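Local coordinates for amino acid adenylation domain-containing protein (Bacillus stratosphericus LAMA 585, PDB 6ULY) that selects a keto acid and probably activates it with ATP as a keto acyl adenylate for nonribosomal depsipeptide synthesis, at residues Val378-Leu383 with Thr452-Glu457. Sequence-based numbering, arbitrary orientation.
Sequences VSFTEL and TLTGRE. With QA7 (5'-O-{(S)-hydroxy[(4-methyl-2-oxopentanoyl)oxy]phosphoryl}adenosine), chain C.
Thr452 and Phe380 bury the most surface here, followed by Leu383. The methyl CG2 of Thr452 lies 3.4 Å from Phe380 CB, while Thr452 OG1, on the other branch, lies 3.6 Å from Glu382 CG; a small beta-branched residue suits a buried strand position with neighbours at both branches. With chi1 at -59°, CG anti to its carbonyl carbon, the Phe380 ring reaches across to Thr454, whose CG2 sits over one face in a CH-pi contact, 3.7 Å from the ring centroid and 12° off the normal; the flat pi face of an aromatic suits a methyl lying over its centre. No direct hydrogen bond joins the segments, but a water whose oxygen lies 2.8 Å from Thr381 O and 2.9 Å from Leu453 O donates to both carbonyls. Leu383 CD1 and Leu453 CD2 meet at 4.1 Å, and both touch the adenine of the bound adenylate: Leu383 CD1 lies 3.6 Å from QA7 N24, so these branched aliphatic side chains line the base pocket. Glu382 turns its carboxylate to a salt bridge with Arg450. Strand 377-381 pairs with strand 355-359, whereas strand 450-456, with a classic beta bulge at Thr454-Gly455, borders strand 438-447; Phe331 of strand 327-333 touches both leucines.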
loop_
_atom_site.group_PDB
_atom_site.type_symbol
_atom_site.label_atom_id
_atom_site.label_comp_id
_atom_site.label_asym_id
_atom_site.label_seq_id
_atom_site.Cartn_x
_atom_site.Cartn_y
_atom_site.Cartn_z
ATOM N N VAL A 378 -26.644 0.471 -15.528
ATOM C CA VAL A 378 -26.076 0.973 -14.285
ATOM C C VAL A 378 -26.560 2.398 -14.083
ATOM O O VAL A 378 -26.655 3.173 -15.041
ATOM C CB VAL A 378 -24.534 0.924 -14.289
ATOM C CG1 VAL A 378 -24.051 -0.513 -14.356
ATOM C CG2 VAL A 378 -23.977 1.731 -15.458
ATOM N N SER A 379 -26.864 2.742 -12.834
ATOM C CA SER A 379 -27.327 4.072 -12.468
ATOM C C SER A 379 -26.318 4.709 -11.526
ATOM O O SER A 379 -25.953 4.117 -10.504
ATOM C CB SER A 379 -28.706 4.013 -11.803
ATOM O OG SER A 379 -29.707 3.657 -12.741
ATOM N N PHE A 380 -25.874 5.914 -11.872
ATOM C CA PHE A 380 -24.935 6.669 -11.061
ATOM C C PHE A 380 -25.582 7.962 -10.588
ATOM O O PHE A 380 -26.409 8.556 -11.285
ATOM C CB PHE A 380 -23.658 6.997 -11.844
ATOM C CG PHE A 380 -22.926 5.788 -12.347
ATOM C CD1 PHE A 380 -22.216 4.979 -11.477
ATOM C CD2 PHE A 380 -22.931 5.471 -13.695
ATOM C CE1 PHE A 380 -21.531 3.867 -11.941
ATOM C CE2 PHE A 380 -22.247 4.365 -14.162
ATOM C CZ PHE A 380 -21.550 3.561 -13.281
ATOM N N THR A 381 -25.192 8.393 -9.394
ATOM C CA THR A 381 -25.653 9.655 -8.838
ATOM C C THR A 381 -24.680 10.759 -9.232
ATOM O O THR A 381 -23.494 10.698 -8.888
ATOM C CB THR A 381 -25.771 9.568 -7.318
ATOM O OG1 THR A 381 -26.659 8.501 -6.965
ATOM C CG2 THR A 381 -26.287 10.889 -6.750
ATOM N N GLU A 382 -25.179 11.761 -9.953
ATOM C CA GLU A 382 -24.357 12.917 -10.277
ATOM C C GLU A 382 -23.927 13.624 -8.999
ATOM O O GLU A 382 -24.706 13.758 -8.050
ATOM C CB GLU A 382 -25.123 13.885 -11.179
ATOM C CG GLU A 382 -25.402 13.355 -12.576
ATOM C CD GLU A 382 -26.038 14.397 -13.483
ATOM O OE1 GLU A 382 -27.279 14.544 -13.455
ATOM O OE2 GLU A 382 -25.293 15.079 -14.217
ATOM N N LEU A 383 -22.675 14.074 -8.974
ATOM C CA LEU A 383 -22.126 14.770 -7.822
ATOM C C LEU A 383 -21.968 16.265 -8.065
ATOM O O LEU A 383 -21.543 16.988 -7.157
ATOM C CB LEU A 383 -20.785 14.143 -7.422
ATOM C CG LEU A 383 -20.862 12.636 -7.140
ATOM C CD1 LEU A 383 -19.528 12.098 -6.644
ATOM C CD2 LEU A 383 -21.969 12.304 -6.137
ATOM N N THR A 452 -19.288 12.736 -12.059
ATOM C CA THR A 452 -19.967 11.533 -11.590
ATOM C C THR A 452 -18.904 10.466 -11.368
ATOM O O THR A 452 -18.233 10.050 -12.317
ATOM C CB THR A 452 -21.024 11.054 -12.587
ATOM O OG1 THR A 452 -22.079 12.019 -12.671
ATOM C CG2 THR A 452 -21.610 9.726 -12.154
ATOM N N LEU A 453 -18.739 10.048 -10.117
ATOM C CA LEU A 453 -17.778 9.005 -9.791
ATOM C C LEU A 453 -18.368 7.636 -10.094
ATOM O O LEU A 453 -19.555 7.391 -9.863
ATOM C CB LEU A 453 -17.371 9.090 -8.320
ATOM C CG LEU A 453 -16.060 9.820 -8.018
ATOM C CD1 LEU A 453 -15.922 11.080 -8.845
ATOM C CD2 LEU A 453 -15.971 10.155 -6.541
ATOM N N THR A 454 -17.528 6.747 -10.629
ATOM C CA THR A 454 -17.937 5.398 -10.989
ATOM C C THR A 454 -17.110 4.308 -10.322
ATOM O O THR A 454 -17.529 3.145 -10.342
ATOM C CB THR A 454 -17.862 5.199 -12.512
ATOM O OG1 THR A 454 -16.532 5.484 -12.971
ATOM C CG2 THR A 454 -18.851 6.111 -13.224
ATOM N N GLY A 455 -15.963 4.638 -9.740
ATOM C CA GLY A 455 -15.127 3.632 -9.120
ATOM C C GLY A 455 -13.796 4.225 -8.701
ATOM O O GLY A 455 -13.619 5.445 -8.667
ATOM N N ARG A 456 -12.865 3.328 -8.377
ATOM C CA ARG A 456 -11.533 3.697 -7.924
ATOM C C ARG A 456 -10.496 2.888 -8.691
ATOM O O ARG A 456 -10.784 1.810 -9.214
ATOM C CB ARG A 456 -11.355 3.456 -6.419
ATOM C CG ARG A 456 -12.231 4.325 -5.534
ATOM C CD ARG A 456 -12.044 3.975 -4.069
ATOM N NE ARG A 456 -12.477 2.609 -3.784
ATOM C CZ ARG A 456 -12.281 1.982 -2.629
ATOM N NH1 ARG A 456 -11.650 2.592 -1.633
ATOM N NH2 ARG A 456 -12.715 0.739 -2.470
ATOM N N GLU A 457 -9.275 3.425 -8.745
ATOM C CA GLU A 457 -8.189 2.711 -9.408
ATOM C C GLU A 457 -7.823 1.441 -8.648
ATOM O O GLU A 457 -7.598 0.390 -9.258
ATOM C CB GLU A 457 -6.967 3.616 -9.548
ATOM C CG GLU A 457 -7.197 4.859 -10.386
ATOM C CD GLU A 457 -5.902 5.437 -10.922
ATOM O OE1 GLU A 457 -5.087 4.662 -11.464
ATOM O OE2 GLU A 457 -5.692 6.661 -10.791
HETATM C C01 QA7 C . -17.870 15.208 0.715
HETATM C C02 QA7 C . -16.986 14.769 1.822
HETATM C C03 QA7 C . -16.432 15.964 2.549
HETATM C C04 QA7 C . -16.019 13.818 1.195
HETATM C C05 QA7 C . -14.590 13.876 1.635
HETATM C C06 QA7 C . -13.909 12.620 2.068
HETATM C C10 QA7 C . -11.935 10.546 0.104
HETATM C C11 QA7 C . -12.308 9.504 -0.713
HETATM C C12 QA7 C . -12.334 9.996 -2.221
HETATM C C13 QA7 C . -13.169 9.278 -2.754
HETATM C C14 QA7 C . -14.248 8.836 -1.592
HETATM C C16 QA7 C . -15.725 10.674 -1.261
HETATM C C18 QA7 C . -17.365 10.161 -2.522
HETATM C C19 QA7 C . -18.540 10.039 -3.257
HETATM C C21 QA7 C . -17.819 8.105 -4.106
HETATM C C23 QA7 C . -16.458 9.195 -2.630
HETATM N N15 QA7 C . -15.447 9.536 -1.821
HETATM N N17 QA7 C . -16.891 11.072 -1.675
HETATM N N20 QA7 C . -18.716 9.020 -4.025
HETATM N N22 QA7 C . -16.721 8.161 -3.444
HETATM N N24 QA7 C . -19.508 11.045 -3.169
HETATM O O07 QA7 C . -12.592 12.575 2.358
HETATM O O09 QA7 C . -11.857 10.170 1.428
HETATM O O25 QA7 C . -13.738 9.128 -0.483
HETATM O O26 QA7 C . -12.689 8.010 -3.242
HETATM O O27 QA7 C . -11.019 10.008 -2.951
HETATM O O28 QA7 C . -11.808 10.872 3.849
HETATM O O29 QA7 C . -10.337 11.725 2.400
HETATM O O30 QA7 C . -14.530 11.683 2.151
HETATM O O31 QA7 C . -14.030 14.861 1.594
HETATM P P08 QA7 C . -11.665 11.296 2.507
HETATM O O HOH W 1 -21.165 9.278 -8.385
#